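PDB 5G5S: argonaute from Methanocaldococcus jannaschii, which uses short single-stranded DNA guides to find complementary DNA targets and slices them, an endonuclease activity that may defend against invading genetic elements. Local coordinates for residues Y151-H159 and I286-I297. Numbering follows the deposited sequence.
Sequences YYLILNFRH and IINEIAKKLRFI. With MG (magnesium ion), chain B.
Phe157, Leu155 and Leu153 project from one face of strand 151-159 onto helix 286-293 and the turn after it, a helix packed across an antiparallel sheet and a compact example of how alternate strand residues build an apolar core. The two axes come within 8.6 Å at 121°, and the side chains that meet each other are all apolar.

Phe157 has CG anti to its backbone N (chi1 -178°), which swings the ring out so that both ortho carbons meet isoleucine methyls from the helix, each approaching obliquely. Ile286 CG2 meets ring atom CD2 at 3.7 Å, while Ile290 CD1 reaches CD1 at 3.9 Å, its side chain lying roughly perpendicular to that of the phenylalanine. Both branches of Ile287 end against the strand: CD1 touches Phe157 CB at 3.6 Å, and CG2 lies 3.3 Å from the carbonyl oxygen of Leu155, an oxygen hydrogen-bonded to Asn13 ND2. From Leu155, the single methyl CD2 faces Ile290 CG2 at 3.8 Å and also Ile297 CD1, joining helix and turn. Helix 114-122 lines the same core, its Ile122 touching both Phe157 and Ile290.

Toward the start of the strand, Leu153 and Leu294 cross at about a right angle through their CD2 methyls. The type I turn from Leu294 to Ile297 curls around a magnesium ion held by the carbonyl oxygens of Ala291, Leu294 and Ile297 with Asn299 OD1, so the ion links Ala291 of the helix to the turn that follows. At the strand, Ile297 CG2 rests 3.8 Å from Leu153 CB, while its own carbonyl O binds magnesium at 2.4 Å.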
loop_
_atom_site.group_PDB
_atom_site.type_symbol
_atom_site.label_atom_id
_atom_site.label_comp_id
_atom_site.label_asym_id
_atom_site.label_seq_id
_atom_site.Cartn_x
_atom_site.Cartn_y
_atom_site.Cartn_z
ATOM N N TYR A 151 -12.550 21.045 18.289
ATOM C CA TYR A 151 -12.463 19.592 18.153
ATOM C C TYR A 151 -13.519 19.103 17.195
ATOM O O TYR A 151 -14.691 19.476 17.303
ATOM C CB TYR A 151 -12.569 18.888 19.516
ATOM C CG TYR A 151 -11.443 19.279 20.444
ATOM C CD1 TYR A 151 -10.231 18.594 20.426
ATOM C CD2 TYR A 151 -11.559 20.383 21.287
ATOM C CE1 TYR A 151 -9.176 18.971 21.252
ATOM C CE2 TYR A 151 -10.505 20.777 22.109
ATOM C CZ TYR A 151 -9.315 20.069 22.086
ATOM O OH TYR A 151 -8.270 20.453 22.879
ATOM N N TYR A 152 -13.082 18.291 16.234
ATOM C CA TYR A 152 -13.911 17.721 15.182
ATOM C C TYR A 152 -13.889 16.244 15.276
ATOM O O TYR A 152 -12.841 15.667 15.530
ATOM C CB TYR A 152 -13.381 18.149 13.791
ATOM C CG TYR A 152 -13.499 19.640 13.549
ATOM C CD1 TYR A 152 -12.526 20.525 14.019
ATOM C CD2 TYR A 152 -14.600 20.174 12.884
ATOM C CE1 TYR A 152 -12.639 21.898 13.816
ATOM C CE2 TYR A 152 -14.744 21.550 12.711
ATOM C CZ TYR A 152 -13.759 22.408 13.172
ATOM O OH TYR A 152 -13.896 23.762 12.974
ATOM N N LEU A 153 -15.030 15.611 15.054
ATOM C CA LEU A 153 -15.066 14.160 14.989
ATOM C C LEU A 153 -14.965 13.781 13.522
ATOM O O LEU A 153 -15.721 14.303 12.700
ATOM C CB LEU A 153 -16.321 13.536 15.636
ATOM C CG LEU A 153 -16.233 11.998 15.839
ATOM C CD1 LEU A 153 -15.518 11.635 17.142
ATOM C CD2 LEU A 153 -17.601 11.351 15.795
ATOM N N ILE A 154 -13.991 12.921 13.188
ATOM C CA ILE A 154 -13.815 12.381 11.838
ATOM C C ILE A 154 -14.722 11.158 11.832
ATOM O O ILE A 154 -14.586 10.284 12.689
ATOM C CB ILE A 154 -12.327 12.054 11.485
ATOM C CG1 ILE A 154 -11.352 13.214 11.829
ATOM C CG2 ILE A 154 -12.161 11.569 10.041
ATOM C CD1 ILE A 154 -11.718 14.628 11.306
ATOM N N LEU A 155 -15.707 11.150 10.939
ATOM C CA LEU A 155 -16.693 10.079 10.869
ATOM C C LEU A 155 -16.637 9.355 9.518
ATOM O O LEU A 155 -16.832 9.966 8.468
ATOM C CB LEU A 155 -18.088 10.654 11.172
ATOM C CG LEU A 155 -19.173 9.705 11.676
ATOM C CD1 LEU A 155 -18.748 8.984 12.958
ATOM C CD2 LEU A 155 -20.458 10.480 11.929
ATOM N N ASN A 156 -16.311 8.060 9.560
ATOM C CA ASN A 156 -16.186 7.244 8.366
ATOM C C ASN A 156 -17.120 6.049 8.418
ATOM O O ASN A 156 -17.261 5.421 9.461
ATOM C CB ASN A 156 -14.738 6.785 8.183
ATOM C CG ASN A 156 -14.350 6.478 6.759
ATOM O OD1 ASN A 156 -14.935 6.995 5.802
ATOM N ND2 ASN A 156 -13.320 5.655 6.590
ATOM N N PHE A 157 -17.774 5.752 7.297
ATOM C CA PHE A 157 -18.682 4.619 7.201
ATOM C C PHE A 157 -18.061 3.612 6.239
ATOM O O PHE A 157 -17.783 3.941 5.081
ATOM C CB PHE A 157 -20.085 5.083 6.774
ATOM C CG PHE A 157 -21.147 4.018 6.687
ATOM C CD1 PHE A 157 -21.479 3.248 7.797
ATOM C CD2 PHE A 157 -21.859 3.818 5.508
ATOM C CE1 PHE A 157 -22.467 2.263 7.713
ATOM C CE2 PHE A 157 -22.871 2.856 5.437
ATOM C CZ PHE A 157 -23.162 2.078 6.536
ATOM N N ARG A 158 -17.763 2.411 6.745
ATOM C CA ARG A 158 -17.098 1.385 5.945
ATOM C C ARG A 158 -17.880 0.102 5.779
ATOM O O ARG A 158 -18.667 -0.273 6.647
ATOM C CB ARG A 158 -15.696 1.099 6.493
ATOM C CG ARG A 158 -14.658 1.016 5.400
ATOM C CD ARG A 158 -13.573 2.048 5.599
ATOM N NE ARG A 158 -12.442 1.502 6.346
ATOM C CZ ARG A 158 -11.388 0.913 5.788
ATOM N NH1 ARG A 158 -11.316 0.771 4.469
ATOM N NH2 ARG A 158 -10.398 0.455 6.545
ATOM N N HIS A 159 -17.653 -0.570 4.644
ATOM C CA HIS A 159 -18.270 -1.848 4.325
ATOM C C HIS A 159 -17.198 -2.909 4.252
ATOM O O HIS A 159 -16.231 -2.772 3.503
ATOM C CB HIS A 159 -19.081 -1.776 3.027
ATOM C CG HIS A 159 -20.197 -0.783 3.083
ATOM N ND1 HIS A 159 -21.431 -1.113 3.615
ATOM C CD2 HIS A 159 -20.217 0.513 2.702
ATOM C CE1 HIS A 159 -22.168 -0.021 3.514
ATOM N NE2 HIS A 159 -21.479 0.987 2.979
ATOM N N ILE A 286 -24.389 10.239 2.875
ATOM C CA ILE A 286 -24.579 9.112 3.796
ATOM C C ILE A 286 -23.944 9.470 5.156
ATOM O O ILE A 286 -24.590 9.264 6.187
ATOM C CB ILE A 286 -23.988 7.784 3.210
ATOM C CG1 ILE A 286 -24.662 7.353 1.871
ATOM C CG2 ILE A 286 -23.924 6.641 4.247
ATOM C CD1 ILE A 286 -26.138 6.841 1.919
ATOM N N ILE A 287 -22.688 10.009 5.151
ATOM C CA ILE A 287 -21.976 10.410 6.382
ATOM C C ILE A 287 -22.793 11.467 7.134
ATOM O O ILE A 287 -23.026 11.311 8.330
ATOM C CB ILE A 287 -20.485 10.834 6.176
ATOM C CG1 ILE A 287 -19.654 9.827 5.312
ATOM C CG2 ILE A 287 -19.795 11.136 7.516
ATOM C CD1 ILE A 287 -19.429 8.459 5.822
ATOM N N ASN A 288 -23.284 12.489 6.405
ATOM C CA ASN A 288 -24.141 13.576 6.914
ATOM C C ASN A 288 -25.400 13.034 7.608
ATOM O O ASN A 288 -25.797 13.574 8.638
ATOM C CB ASN A 288 -24.515 14.553 5.783
ATOM C CG ASN A 288 -23.377 15.441 5.306
ATOM O OD1 ASN A 288 -22.341 15.595 5.957
ATOM N ND2 ASN A 288 -23.555 16.079 4.166
ATOM N N GLU A 289 -25.976 11.918 7.084
ATOM C CA GLU A 289 -27.139 11.249 7.681
ATOM C C GLU A 289 -26.842 10.626 9.050
ATOM O O GLU A 289 -27.709 10.654 9.924
ATOM C CB GLU A 289 -27.770 10.222 6.723
ATOM C CG GLU A 289 -28.756 10.837 5.745
ATOM C CD GLU A 289 -29.795 11.761 6.359
ATOM O OE1 GLU A 289 -30.531 11.324 7.274
ATOM O OE2 GLU A 289 -29.836 12.943 5.949
ATOM N N ILE A 290 -25.621 10.092 9.242
ATOM C CA ILE A 290 -25.171 9.514 10.515
ATOM C C ILE A 290 -24.878 10.663 11.488
ATOM O O ILE A 290 -25.187 10.546 12.676
ATOM C CB ILE A 290 -23.956 8.558 10.330
ATOM C CG1 ILE A 290 -24.338 7.329 9.479
ATOM C CG2 ILE A 290 -23.373 8.111 11.683
ATOM C CD1 ILE A 290 -23.143 6.618 8.808
ATOM N N ALA A 291 -24.297 11.772 10.967
ATOM C CA ALA A 291 -23.977 12.991 11.715
ATOM C C ALA A 291 -25.230 13.627 12.291
ATOM O O ALA A 291 -25.192 14.113 13.420
ATOM C CB ALA A 291 -23.278 13.989 10.814
ATOM N N LYS A 292 -26.340 13.612 11.511
ATOM C CA LYS A 292 -27.648 14.158 11.872
ATOM C C LYS A 292 -28.290 13.420 13.045
ATOM O O LYS A 292 -28.926 14.051 13.895
ATOM C CB LYS A 292 -28.585 14.162 10.658
ATOM C CG LYS A 292 -28.334 15.322 9.707
ATOM C CD LYS A 292 -29.199 15.217 8.465
ATOM C CE LYS A 292 -28.762 16.192 7.401
ATOM N NZ LYS A 292 -29.618 16.105 6.189
ATOM N N LYS A 293 -28.109 12.093 13.098
ATOM C CA LYS A 293 -28.652 11.247 14.154
ATOM C C LYS A 293 -27.732 11.198 15.381
ATOM O O LYS A 293 -28.126 10.662 16.419
ATOM C CB LYS A 293 -28.941 9.838 13.606
ATOM N N LEU A 294 -26.511 11.765 15.266
ATOM C CA LEU A 294 -25.533 11.787 16.349
ATOM C C LEU A 294 -25.573 13.100 17.145
ATOM O O LEU A 294 -25.213 14.162 16.625
ATOM C CB LEU A 294 -24.119 11.449 15.827
ATOM C CG LEU A 294 -23.072 11.058 16.882
ATOM C CD1 LEU A 294 -23.436 9.747 17.586
ATOM C CD2 LEU A 294 -21.703 10.953 16.265
ATOM N N ARG A 295 -26.059 13.008 18.404
ATOM C CA ARG A 295 -26.232 14.122 19.351
ATOM C C ARG A 295 -24.939 14.840 19.767
ATOM O O ARG A 295 -24.998 16.024 20.103
ATOM C CB ARG A 295 -27.020 13.664 20.599
ATOM C CG ARG A 295 -26.335 12.599 21.462
ATOM C CD ARG A 295 -27.238 12.086 22.566
ATOM N NE ARG A 295 -26.559 11.114 23.427
ATOM C CZ ARG A 295 -25.984 11.407 24.591
ATOM N NH1 ARG A 295 -25.988 12.654 25.048
ATOM N NH2 ARG A 295 -25.394 10.457 25.304
ATOM N N PHE A 296 -23.786 14.127 19.757
ATOM C CA PHE A 296 -22.483 14.649 20.177
ATOM C C PHE A 296 -21.878 15.697 19.251
ATOM O O PHE A 296 -21.017 16.469 19.690
ATOM C CB PHE A 296 -21.475 13.504 20.405
ATOM C CG PHE A 296 -21.967 12.380 21.285
ATOM C CD1 PHE A 296 -22.265 12.602 22.625
ATOM C CD2 PHE A 296 -22.124 11.099 20.778
ATOM C CE1 PHE A 296 -22.728 11.565 23.435
ATOM C CE2 PHE A 296 -22.590 10.061 21.588
ATOM C CZ PHE A 296 -22.886 10.300 22.909
ATOM N N ILE A 297 -22.296 15.709 17.967
ATOM C CA ILE A 297 -21.725 16.596 16.947
ATOM C C ILE A 297 -22.731 17.503 16.224
ATOM O O ILE A 297 -23.928 17.204 16.182
ATOM C CB ILE A 297 -20.908 15.746 15.926
ATOM C CG1 ILE A 297 -21.820 14.718 15.173
ATOM C CG2 ILE A 297 -19.688 15.083 16.596
ATOM C CD1 ILE A 297 -21.170 13.937 13.989
HETATM MG MG MG B . -25.465 15.918 14.880
#